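2,5-dihydroxypyridine 5,6-dioxygenase (Pseudomonas putida KT2440, PDB 7CUP) catalyses the iron-dependent, dioxygen-consuming cleavage of the 2,5-dihydroxypyridine ring between carbons 5 and 6, yielding N-formylmaleamate in aerobic nicotinate degradation. Local coordinates at residues S154-V157 with S163-H166; V175-Y180 with R186-P191; G213-P218 with T277-H282. All blocks are in the same frame, centred on the assembly; numbering follows the deposited sequence.

Contact 1 (S154-V157 with S163-H166)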
ATOM      1  N   SER A 154     -41.158  13.345  34.962  1.00 45.69           N
ATOM      2  CA  SER A 154     -41.227  14.167  33.726  1.00 42.24           C
ATOM      3  C   SER A 154     -39.871  14.847  33.471  1.00 45.73           C
ATOM      4  O   SER A 154     -39.145  15.164  34.459  1.00 41.31           O
ATOM      5  CB  SER A 154     -42.311  15.198  33.832  1.00 39.96           C
ATOM      6  OG  SER A 154     -41.877  16.287  34.639  1.00 39.37           O
ATOM      7  N   LEU A 155     -39.559  15.104  32.196  1.00 41.81           N
ATOM      8  CA  LEU A 155     -38.471  16.037  31.800  1.00 43.33           C
ATOM      9  C   LEU A 155     -39.106  17.255  31.122  1.00 39.28           C
ATOM     10  O   LEU A 155     -40.061  17.060  30.336  1.00 42.10           O
ATOM     11  CB  LEU A 155     -37.473  15.307  30.890  1.00 41.66           C
ATOM     12  CG  LEU A 155     -36.327  16.159  30.332  1.00 43.49           C
ATOM     13  CD1 LEU A 155     -35.108  15.298  30.038  1.00 46.46           C
ATOM     14  CD2 LEU A 155     -36.758  16.906  29.079  1.00 45.19           C
ATOM     15  N   HIS A 156     -38.600  18.463  31.404  1.00 38.57           N
ATOM     16  CA  HIS A 156     -39.125  19.707  30.774  1.00 39.80           C
ATOM     17  C   HIS A 156     -37.991  20.586  30.237  1.00 35.12           C
ATOM     18  O   HIS A 156     -36.998  20.846  30.973  1.00 36.67           O
ATOM     19  CB  HIS A 156     -40.072  20.487  31.724  1.00 44.31           C
ATOM     20  CG  HIS A 156     -41.053  21.335  30.972  1.00 49.49           C
ATOM     21  ND1 HIS A 156     -42.353  20.909  30.696  1.00 52.42           N
ATOM     22  CD2 HIS A 156     -40.911  22.534  30.357  1.00 49.21           C
ATOM     23  CE1 HIS A 156     -42.977  21.826  29.974  1.00 50.80           C
ATOM     24  NE2 HIS A 156     -42.111  22.839  29.751  1.00 52.12           N
ATOM     25  N   VAL A 157     -38.166  21.126  29.031  1.00 33.25           N
ATOM     26  CA  VAL A 157     -37.152  22.048  28.452  1.00 33.73           C
ATOM     27  C   VAL A 157     -37.792  23.396  28.135  1.00 33.21           C
ATOM     28  O   VAL A 157     -38.864  23.413  27.493  1.00 32.67           O
ATOM     29  CB  VAL A 157     -36.485  21.440  27.218  1.00 34.17           C
ATOM     30  CG1 VAL A 157     -35.529  22.428  26.564  1.00 36.50           C
ATOM     31  CG2 VAL A 157     -35.763  20.155  27.596  1.00 36.39           C
ATOM     32  N   SER A 163     -38.154  27.373  23.256  1.00 36.55           N
ATOM     33  CA  SER A 163     -38.376  25.941  23.557  1.00 38.96           C
ATOM     34  C   SER A 163     -39.286  25.908  24.784  1.00 38.01           C
ATOM     35  O   SER A 163     -39.011  26.682  25.699  1.00 36.45           O
ATOM     36  CB  SER A 163     -37.087  25.181  23.767  1.00 38.10           C
ATOM     37  OG  SER A 163     -36.473  24.922  22.511  1.00 36.91           O
ATOM     38  N   ASP A 164     -40.355  25.109  24.733  1.00 40.10           N
ATOM     39  CA  ASP A 164     -41.264  24.810  25.874  1.00 42.02           C
ATOM     40  C   ASP A 164     -41.823  23.405  25.642  1.00 36.43           C
ATOM     41  O   ASP A 164     -42.794  23.246  24.907  1.00 36.07           O
ATOM     42  CB  ASP A 164     -42.328  25.903  26.017  1.00 47.31           C
ATOM     43  CG  ASP A 164     -43.109  25.811  27.319  1.00 55.08           C
ATOM     44  OD1 ASP A 164     -44.311  26.111  27.285  1.00 63.97           O
ATOM     45  OD2 ASP A 164     -42.511  25.443  28.355  1.00 55.49           O
ATOM     46  N   PHE A 165     -41.143  22.402  26.185  1.00 39.58           N
ATOM     47  CA  PHE A 165     -41.265  20.979  25.784  1.00 36.26           C
ATOM     48  C   PHE A 165     -41.458  20.135  27.051  1.00 35.61           C
ATOM     49  O   PHE A 165     -40.706  20.321  28.039  1.00 30.28           O
ATOM     50  CB  PHE A 165     -40.015  20.567  24.990  1.00 35.74           C
ATOM     51  CG  PHE A 165     -39.982  19.115  24.597  1.00 31.88           C
ATOM     52  CD1 PHE A 165     -40.800  18.643  23.581  1.00 31.84           C
ATOM     53  CD2 PHE A 165     -39.189  18.214  25.289  1.00 31.46           C
ATOM     54  CE1 PHE A 165     -40.795  17.299  23.240  1.00 31.95           C
ATOM     55  CE2 PHE A 165     -39.186  16.873  24.947  1.00 31.88           C
ATOM     56  CZ  PHE A 165     -39.996  16.417  23.932  1.00 31.16           C
ATOM     57  N   HIS A 166     -42.431  19.229  27.029  1.00 38.62           N
ATOM     58  CA  HIS A 166     -42.745  18.372  28.200  1.00 43.47           C
ATOM     59  C   HIS A 166     -42.742  16.916  27.764  1.00 37.49           C
ATOM     60  O   HIS A 166     -43.414  16.581  26.770  1.00 40.29           O
ATOM     61  CB  HIS A 166     -44.078  18.771  28.864  1.00 49.68           C
ATOM     62  CG  HIS A 166     -44.220  18.229  30.254  1.00 54.63           C
ATOM     63  ND1 HIS A 166     -43.498  18.727  31.333  1.00 61.20           N
ATOM     64  CD2 HIS A 166     -44.974  17.217  30.746  1.00 59.73           C
ATOM     65  CE1 HIS A 166     -43.813  18.056  32.425  1.00 61.47           C
ATOM     66  NE2 HIS A 166     -44.716  17.119  32.090  1.00 59.03           N
TER
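Two imidazoles share a hydrogen bond: ND1 of His156 lies 2.5 Å from ND1 of His166, an unusually short separation whose exact value is doubtful, and either nitrogen could supply the proton. The rings meet rim to rim, their planes 47° apart. At its far end the His156 ring is held again, because NE2 donates to Asp164 OD2 over 3.0 Å. That bond lies in the imidazole plane but reaches the oxygen from above the carboxylate plane. A ring gripped at both nitrogens has little freedom to flip, and the carboxylate would probably favour a proton on NE2. With CG of His156 anti to the backbone N (chi1 -154°), the ring lies back across the neighbouring strand, and the carbonyl O of Phe165 sits over its centre. Beneath these polar groups runs an antiparallel beta hairpin, strands 154-158 and 164-168, in which His156 and His166 form a non-hydrogen-bonded pair. Val157 and Phe165 make the adjoining hydrogen-bonded pair, with both N-to-O bonds between their backbones measuring 2.8 Å. On the other face Val157 CB lies 4.3 Å from Phe165 CB, and Val157 packs on Phe299 and Phe165 on Ala204.

Contact 2 (V175-Y180 with R186-P191)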
ATOM      1  N   VAL A 175     -30.186   5.611  29.953  1.00 38.55           N
ATOM      2  CA  VAL A 175     -28.946   5.038  29.362  1.00 33.81           C
ATOM      3  C   VAL A 175     -27.841   6.071  29.527  1.00 32.43           C
ATOM      4  O   VAL A 175     -28.106   7.261  29.307  1.00 30.01           O
ATOM      5  CB  VAL A 175     -29.161   4.618  27.902  1.00 35.04           C
ATOM      6  CG1 VAL A 175     -27.863   4.189  27.231  1.00 36.63           C
ATOM      7  CG2 VAL A 175     -30.186   3.503  27.814  1.00 35.04           C
ATOM      8  N   THR A 176     -26.668   5.617  29.958  1.00 30.71           N
ATOM      9  CA  THR A 176     -25.440   6.441  30.083  1.00 28.82           C
ATOM     10  C   THR A 176     -24.397   6.036  29.030  1.00 27.02           C
ATOM     11  O   THR A 176     -24.353   4.855  28.639  1.00 25.20           O
ATOM     12  CB  THR A 176     -24.855   6.318  31.490  1.00 29.58           C
ATOM     13  OG1 THR A 176     -24.370   4.987  31.672  1.00 29.14           O
ATOM     14  CG2 THR A 176     -25.887   6.656  32.543  1.00 30.98           C
ATOM     15  N   GLU A 177     -23.599   7.010  28.588  1.00 24.59           N
ATOM     16  CA  GLU A 177     -22.344   6.788  27.836  1.00 24.19           C
ATOM     17  C   GLU A 177     -21.269   7.597  28.551  1.00 23.49           C
ATOM     18  O   GLU A 177     -21.444   8.815  28.557  1.00 23.84           O
ATOM     19  CB  GLU A 177     -22.515   7.208  26.371  1.00 24.80           C
ATOM     20  CG  GLU A 177     -23.703   6.608  25.672  1.00 24.89           C
ATOM     21  CD  GLU A 177     -23.751   6.844  24.175  1.00 27.07           C
ATOM     22  OE1 GLU A 177     -22.730   7.257  23.623  1.00 27.01           O
ATOM     23  OE2 GLU A 177     -24.807   6.593  23.554  1.00 28.91           O
ATOM     24  N   TYR A 178     -20.249   6.961  29.165  1.00 21.47           N
ATOM     25  CA  TYR A 178     -19.109   7.613  29.880  1.00 22.56           C
ATOM     26  C   TYR A 178     -17.751   7.175  29.301  1.00 21.61           C
ATOM     27  O   TYR A 178     -16.695   7.561  29.862  1.00 24.10           O
ATOM     28  CB  TYR A 178     -19.138   7.351  31.402  1.00 23.46           C
ATOM     29  CG  TYR A 178     -19.321   5.909  31.844  1.00 25.57           C
ATOM     30  CD1 TYR A 178     -18.265   5.003  31.810  1.00 25.60           C
ATOM     31  CD2 TYR A 178     -20.528   5.448  32.356  1.00 27.72           C
ATOM     32  CE1 TYR A 178     -18.409   3.684  32.211  1.00 27.51           C
ATOM     33  CE2 TYR A 178     -20.686   4.128  32.769  1.00 28.47           C
ATOM     34  CZ  TYR A 178     -19.627   3.236  32.702  1.00 29.23           C
ATOM     35  OH  TYR A 178     -19.743   1.931  33.133  1.00 29.19           O
ATOM     36  N   GLY A 179     -17.740   6.420  28.196  1.00 22.88           N
ATOM     37  CA  GLY A 179     -16.542   6.294  27.342  1.00 21.07           C
ATOM     38  C   GLY A 179     -15.819   4.962  27.443  1.00 23.84           C
ATOM     39  O   GLY A 179     -14.785   4.803  26.766  1.00 21.64           O
ATOM     40  N   TYR A 180     -16.280   4.015  28.263  1.00 24.53           N
ATOM     41  CA  TYR A 180     -15.556   2.724  28.412  1.00 22.82           C
ATOM     42  C   TYR A 180     -16.549   1.628  28.781  1.00 24.32           C
ATOM     43  O   TYR A 180     -17.666   1.959  29.254  1.00 23.94           O
ATOM     44  CB  TYR A 180     -14.312   2.905  29.292  1.00 24.66           C
ATOM     45  CG  TYR A 180     -14.487   3.334  30.729  1.00 25.92           C
ATOM     46  CD1 TYR A 180     -14.431   4.668  31.107  1.00 25.57           C
ATOM     47  CD2 TYR A 180     -14.623   2.391  31.750  1.00 28.09           C
ATOM     48  CE1 TYR A 180     -14.557   5.052  32.435  1.00 25.63           C
ATOM     49  CE2 TYR A 180     -14.731   2.764  33.086  1.00 26.48           C
ATOM     50  CZ  TYR A 180     -14.695   4.100  33.437  1.00 27.33           C
ATOM     51  OH  TYR A 180     -14.796   4.448  34.757  1.00 28.56           O
ATOM     52  N   ARG A 186     -22.181  -4.457  28.811  1.00 26.66           N
ATOM     53  CA  ARG A 186     -22.254  -2.976  28.654  1.00 28.61           C
ATOM     54  C   ARG A 186     -21.798  -2.578  27.248  1.00 27.59           C
ATOM     55  O   ARG A 186     -20.772  -3.102  26.767  1.00 24.84           O
ATOM     56  CB  ARG A 186     -21.399  -2.206  29.656  1.00 31.92           C
ATOM     57  CG  ARG A 186     -21.561  -0.697  29.534  1.00 33.15           C
ATOM     58  CD  ARG A 186     -20.695   0.165  30.471  1.00 32.84           C
ATOM     59  NE  ARG A 186     -20.950   1.568  30.197  1.00 29.95           N
ATOM     60  CZ  ARG A 186     -22.095   2.188  30.483  1.00 32.77           C
ATOM     61  NH1 ARG A 186     -23.062   1.540  31.110  1.00 31.99           N
ATOM     62  NH2 ARG A 186     -22.261   3.460  30.158  1.00 34.78           N
ATOM     63  N   TRP A 187     -22.536  -1.649  26.642  1.00 24.05           N
ATOM     64  CA  TRP A 187     -22.137  -0.942  25.403  1.00 25.16           C
ATOM     65  C   TRP A 187     -21.759   0.480  25.818  1.00 23.80           C
ATOM     66  O   TRP A 187     -22.477   1.093  26.658  1.00 22.66           O
ATOM     67  CB  TRP A 187     -23.239  -0.972  24.325  1.00 24.42           C
ATOM     68  CG  TRP A 187     -22.821  -0.308  23.052  1.00 24.86           C
ATOM     69  CD1 TRP A 187     -22.317  -0.893  21.928  1.00 27.17           C
ATOM     70  CD2 TRP A 187     -22.885   1.101  22.761  1.00 26.60           C
ATOM     71  NE1 TRP A 187     -22.055   0.054  20.968  1.00 27.17           N
ATOM     72  CE2 TRP A 187     -22.395   1.284  21.451  1.00 25.68           C
ATOM     73  CE3 TRP A 187     -23.364   2.214  23.461  1.00 25.23           C
ATOM     74  CZ2 TRP A 187     -22.345   2.534  20.840  1.00 27.51           C
ATOM     75  CZ3 TRP A 187     -23.282   3.454  22.866  1.00 30.82           C
ATOM     76  CH2 TRP A 187     -22.782   3.611  21.571  1.00 26.90           C
ATOM     77  N   ASP A 188     -20.644   0.979  25.310  1.00 21.30           N
ATOM     78  CA  ASP A 188     -20.277   2.409  25.471  1.00 22.84           C
ATOM     79  C   ASP A 188     -19.422   2.842  24.282  1.00 22.96           C
ATOM     80  O   ASP A 188     -19.109   1.997  23.414  1.00 21.49           O
ATOM     81  CB  ASP A 188     -19.615   2.665  26.822  1.00 23.82           C
ATOM     82  CG  ASP A 188     -19.872   4.050  27.403  1.00 26.38           C
ATOM     83  OD1 ASP A 188     -19.911   5.035  26.615  1.00 27.31           O
ATOM     84  OD2 ASP A 188     -19.991   4.152  28.669  1.00 26.23           O
ATOM     85  N   HIS A 189     -19.157   4.143  24.201  1.00 22.03           N
ATOM     86  CA  HIS A 189     -18.568   4.791  23.007  1.00 21.48           C
ATOM     87  C   HIS A 189     -17.450   5.686  23.493  1.00 21.75           C
ATOM     88  O   HIS A 189     -17.744   6.597  24.268  1.00 20.95           O
ATOM     89  CB  HIS A 189     -19.652   5.610  22.313  1.00 22.46           C
ATOM     90  CG  HIS A 189     -19.237   6.219  21.016  1.00 22.14           C
ATOM     91  ND1 HIS A 189     -20.084   7.046  20.307  1.00 19.70           N
ATOM     92  CD2 HIS A 189     -18.077   6.175  20.327  1.00 19.73           C
ATOM     93  CE1 HIS A 189     -19.468   7.428  19.204  1.00 19.55           C
ATOM     94  NE2 HIS A 189     -18.252   6.920  19.199  1.00 20.58           N
ATOM     95  N   TRP A 190     -16.216   5.377  23.124  1.00 18.86           N
ATOM     96  CA  TRP A 190     -15.103   6.324  23.275  1.00 17.72           C
ATOM     97  C   TRP A 190     -15.038   7.198  22.023  1.00 19.24           C
ATOM     98  O   TRP A 190     -14.747   6.655  20.956  1.00 19.04           O
ATOM     99  CB  TRP A 190     -13.849   5.508  23.488  1.00 17.61           C
ATOM    100  CG  TRP A 190     -12.596   6.315  23.458  1.00 17.60           C
ATOM    101  CD1 TRP A 190     -12.418   7.660  23.638  1.00 19.22           C
ATOM    102  CD2 TRP A 190     -11.317   5.761  23.213  1.00 17.47           C
ATOM    103  NE1 TRP A 190     -11.087   7.962  23.540  1.00 19.06           N
ATOM    104  CE2 TRP A 190     -10.395   6.819  23.271  1.00 17.21           C
ATOM    105  CE3 TRP A 190     -10.888   4.470  22.913  1.00 17.44           C
ATOM    106  CZ2 TRP A 190      -9.031   6.611  23.089  1.00 18.95           C
ATOM    107  CZ3 TRP A 190      -9.540   4.267  22.735  1.00 18.45           C
ATOM    108  CH2 TRP A 190      -8.632   5.319  22.841  1.00 19.09           C
ATOM    109  N   PRO A 191     -15.355   8.522  22.056  1.00 19.54           N
ATOM    110  CA  PRO A 191     -15.657   9.305  23.257  1.00 20.23           C
ATOM    111  C   PRO A 191     -17.141   9.611  23.505  1.00 21.54           C
ATOM    112  O   PRO A 191     -17.935   9.516  22.571  1.00 21.31           O
ATOM    113  CB  PRO A 191     -15.023  10.641  22.879  1.00 20.15           C
ATOM    114  CG  PRO A 191     -15.401  10.793  21.416  1.00 19.02           C
ATOM    115  CD  PRO A 191     -15.463   9.382  20.871  1.00 19.67           C
TER
HETATM  116  O   HOH W   1     -26.126   2.695  30.176  1.00 34.81           O
HETATM  117  O   HOH W   2     -24.471   2.737  27.162  1.00 34.97           O
HETATM  118  O   HOH W   3     -22.691   7.439  20.922  1.00 25.11           O
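Arg186 lies almost flat against the phenol ring of Tyr178, the guanidinium and ring planes only 6° apart. The overlap is offset: CE2 of Tyr178 stands over the rim of the guanidinium, 3.1 Å from Arg186 NH2. An extended chain from CG to NE carries the charged head across to the 175-180 segment, where NH2 donates to Thr176 OG1 at 3.0 Å.

Asp188 stands nearly upright to this layer, its carboxylate plane turned 67° from the Tyr178 ring and OD2 over the ring centre. Both NE and NH2 of Arg186 reach OD2 side-on within the guanidinium plane, giving a salt bridge of 2.8 Å between NH2 and OD2. The same oxygen takes the backbone N of Tyr178 at 2.9 Å on its syn lone pair. OD1 accepts from Gly179 N at 3.0 Å, above the carboxylate plane, and from His189 N on its anti lone pair. Several donors thus fix the rotation of this buried carboxylate and would be expected to stabilise its negative charge. Outside the pair, Asp182 accounts for the hydroxyl of Tyr178.

Glu177 places its carboxylate at the edge of the Trp187 indole with the two planes 84° apart; a water joins Glu177 OE1 to His189 ND1. Two residues on, Gly179 has a positive phi, and its CA-H points almost straight at His189 O.

The strands run obliquely to one another without bridging: 187-189 is an edge strand of the parallel sheet, 175-177 an edge strand of an antiparallel sheet. The buried Asp188 carboxylate joins the end strand of the first to the loop that follows strand 175-177 of the second, with the Glu177 side chain about 8 Å from the bound iron.

Contact 3 (G213-P218 with T277-H282)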
ATOM      1  N   GLY A 213     -27.325  28.848  15.558  1.00 28.05           N
ATOM      2  CA  GLY A 213     -26.186  28.206  16.239  1.00 27.05           C
ATOM      3  C   GLY A 213     -26.485  26.786  16.689  1.00 26.25           C
ATOM      4  O   GLY A 213     -25.527  26.066  17.017  1.00 25.10           O
ATOM      5  N   ASP A 214     -27.748  26.361  16.730  1.00 25.40           N
ATOM      6  CA  ASP A 214     -28.046  24.975  17.153  1.00 24.96           C
ATOM      7  C   ASP A 214     -27.743  24.047  15.983  1.00 24.31           C
ATOM      8  O   ASP A 214     -27.531  24.539  14.873  1.00 26.69           O
ATOM      9  CB  ASP A 214     -29.450  24.849  17.730  1.00 26.95           C
ATOM     10  CG  ASP A 214     -29.549  25.452  19.122  1.00 27.55           C
ATOM     11  OD1 ASP A 214     -28.510  25.483  19.809  1.00 26.50           O
ATOM     12  OD2 ASP A 214     -30.664  25.879  19.515  1.00 29.74           O
ATOM     13  N   ILE A 215     -27.715  22.742  16.227  1.00 24.89           N
ATOM     14  CA  ILE A 215     -27.095  21.782  15.267  1.00 24.67           C
ATOM     15  C   ILE A 215     -28.094  20.684  14.902  1.00 22.32           C
ATOM     16  O   ILE A 215     -28.813  20.197  15.793  1.00 21.97           O
ATOM     17  CB  ILE A 215     -25.786  21.231  15.871  1.00 24.07           C
ATOM     18  CG1 ILE A 215     -24.800  22.371  16.126  1.00 25.86           C
ATOM     19  CG2 ILE A 215     -25.182  20.143  14.994  1.00 24.64           C
ATOM     20  CD1 ILE A 215     -23.463  21.936  16.698  1.00 28.51           C
ATOM     21  N   ILE A 216     -28.063  20.252  13.648  1.00 21.71           N
ATOM     22  CA  ILE A 216     -28.696  18.978  13.228  1.00 22.67           C
ATOM     23  C   ILE A 216     -27.618  17.996  12.768  1.00 23.42           C
ATOM     24  O   ILE A 216     -26.826  18.372  11.907  1.00 23.05           O
ATOM     25  CB  ILE A 216     -29.769  19.194  12.159  1.00 21.47           C
ATOM     26  CG1 ILE A 216     -30.788  20.239  12.609  1.00 22.55           C
ATOM     27  CG2 ILE A 216     -30.404  17.853  11.861  1.00 22.68           C
ATOM     28  CD1 ILE A 216     -31.720  20.649  11.539  1.00 23.58           C
ATOM     29  N   LEU A 217     -27.616  16.789  13.351  1.00 22.38           N
ATOM     30  CA  LEU A 217     -26.802  15.641  12.894  1.00 23.57           C
ATOM     31  C   LEU A 217     -27.743  14.651  12.209  1.00 23.74           C
ATOM     32  O   LEU A 217     -28.808  14.389  12.745  1.00 26.18           O
ATOM     33  CB  LEU A 217     -26.122  15.051  14.132  1.00 23.17           C
ATOM     34  CG  LEU A 217     -25.302  16.030  14.967  1.00 22.49           C
ATOM     35  CD1 LEU A 217     -24.737  15.340  16.181  1.00 24.41           C
ATOM     36  CD2 LEU A 217     -24.170  16.643  14.152  1.00 23.28           C
ATOM     37  N   PRO A 218     -27.413  14.051  11.044  1.00 26.08           N
ATOM     38  CA  PRO A 218     -26.085  14.156  10.412  1.00 25.65           C
ATOM     39  C   PRO A 218     -25.792  15.302   9.422  1.00 26.17           C
ATOM     40  O   PRO A 218     -24.792  15.200   8.754  1.00 25.71           O
ATOM     41  CB  PRO A 218     -26.014  12.844   9.609  1.00 24.85           C
ATOM     42  CG  PRO A 218     -27.435  12.641   9.154  1.00 25.99           C
ATOM     43  CD  PRO A 218     -28.304  13.138  10.299  1.00 25.63           C
ATOM     44  N   THR A 277     -18.188  24.336  19.491  1.00 24.91           N
ATOM     45  CA  THR A 277     -17.478  24.966  18.339  1.00 26.42           C
ATOM     46  C   THR A 277     -16.698  23.932  17.498  1.00 25.07           C
ATOM     47  O   THR A 277     -16.278  24.262  16.379  1.00 24.88           O
ATOM     48  CB  THR A 277     -16.518  26.053  18.810  1.00 26.62           C
ATOM     49  OG1 THR A 277     -15.642  25.399  19.741  1.00 25.19           O
ATOM     50  CG2 THR A 277     -17.256  27.245  19.362  1.00 26.31           C
ATOM     51  N   ALA A 278     -16.469  22.737  18.013  1.00 25.33           N
ATOM     52  CA  ALA A 278     -15.598  21.723  17.365  1.00 24.31           C
ATOM     53  C   ALA A 278     -16.081  21.377  15.939  1.00 23.47           C
ATOM     54  O   ALA A 278     -15.230  21.263  15.026  1.00 22.44           O
ATOM     55  CB  ALA A 278     -15.529  20.525  18.272  1.00 24.68           C
ATOM     56  N   MET A 279     -17.387  21.261  15.712  1.00 21.83           N
ATOM     57  CA  MET A 279     -17.948  20.762  14.429  1.00 23.62           C
ATOM     58  C   MET A 279     -17.472  21.687  13.307  1.00 25.89           C
ATOM     59  O   MET A 279     -17.085  21.185  12.219  1.00 25.59           O
ATOM     60  CB  MET A 279     -19.477  20.750  14.480  1.00 23.51           C
ATOM     61  CG  MET A 279     -20.124  20.024  13.332  1.00 24.89           C
ATOM     62  SD  MET A 279     -21.935  20.016  13.506  1.00 25.97           S
ATOM     63  CE  MET A 279     -22.341  21.748  13.290  1.00 23.46           C
ATOM     64  N   GLY A 280     -17.462  22.992  13.584  1.00 26.30           N
ATOM     65  CA  GLY A 280     -17.124  24.036  12.601  1.00 26.03           C
ATOM     66  C   GLY A 280     -15.670  23.978  12.161  1.00 26.72           C
ATOM     67  O   GLY A 280     -15.330  24.666  11.198  1.00 28.07           O
ATOM     68  N   LEU A 281     -14.818  23.203  12.826  1.00 24.64           N
ATOM     69  CA  LEU A 281     -13.392  23.131  12.468  1.00 26.86           C
ATOM     70  C   LEU A 281     -13.142  21.869  11.650  1.00 27.05           C
ATOM     71  O   LEU A 281     -11.957  21.652  11.274  1.00 26.09           O
ATOM     72  CB  LEU A 281     -12.565  23.154  13.758  1.00 27.63           C
ATOM     73  CG  LEU A 281     -12.589  24.505  14.464  1.00 30.27           C
ATOM     74  CD1 LEU A 281     -12.299  24.351  15.937  1.00 33.07           C
ATOM     75  CD2 LEU A 281     -11.593  25.447  13.824  1.00 31.67           C
ATOM     76  N   HIS A 282     -14.190  21.073  11.392  1.00 24.70           N
ATOM     77  CA  HIS A 282     -14.068  19.726  10.780  1.00 25.37           C
ATOM     78  C   HIS A 282     -14.800  19.647   9.425  1.00 26.14           C
ATOM     79  O   HIS A 282     -15.670  20.502   9.141  1.00 26.58           O
ATOM     80  CB  HIS A 282     -14.573  18.701  11.795  1.00 25.74           C
ATOM     81  CG  HIS A 282     -13.535  18.268  12.760  1.00 25.80           C
ATOM     82  ND1 HIS A 282     -12.581  17.349  12.403  1.00 25.24           N
ATOM     83  CD2 HIS A 282     -13.317  18.601  14.055  1.00 22.73           C
ATOM     84  CE1 HIS A 282     -11.799  17.140  13.445  1.00 29.15           C
ATOM     85  NE2 HIS A 282     -12.253  17.881  14.476  1.00 24.88           N
TER
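Met279 meets Ile215 tip to tip, and the thioether does the touching: SD lies 3.6 Å from Ile215 CG2, while CE rests 3.6 Å from Ile215 CD1. Leu217 adds a looser contact as it slides past in the opposite direction, its CD2 4.1 Å from Met279 SD. The joint is wholly apolar. Reach comes from the methionine, whose first two torsions are extended (chi1 -169°, chi2 178°) before a bend at chi3 of 67° turns the methyl onto the isoleucine. The backbones can therefore stay well apart, with 9.2 Å between the CA atoms of Ile215 and Met279. Behind Met279, the 3-10 segment 279-281 is supported by bonds from Leu281 N to Ala278 O and from His282 N to Met279 O, each 3.0 Å, and Gly280 N also binds the hydroxyl of Tyr222. Farther out, Thr277 O accepts from Tyr247 OH of a neighbouring subunit, so this loop belongs to a subunit interface as well. On the opposite segment, Leu217 packs on Asp320 and shares a backbone hydrogen bond with it. The Met279-Ile215 pair packs behind Leu217, a second-shell residue of the non-haem iron site, in which Asp320 joins His265, Ser302 and His318.

How the contacts relate
From the N terminus, the chain first builds most of the parallel sheet, then reaches helix 136-151 and contact 1, where five residues separate the two segments and the two strands form a hairpin at the edge of one antiparallel sheet. Strand 164-168 leads on to strand 175-177, and contact 2 closes a second short loop, joining a second antiparallel sheet to the last strand of the parallel one. Contact 3 closes a much longer loop of 58 residues, which includes strand 263-269 and iron ligand His265, and ties the short 215-216 strand to the 3-10 segment in the loop before helix 290-294. The three follow in series, neither nesting nor crossing, with centres 21 to 25 Å apart.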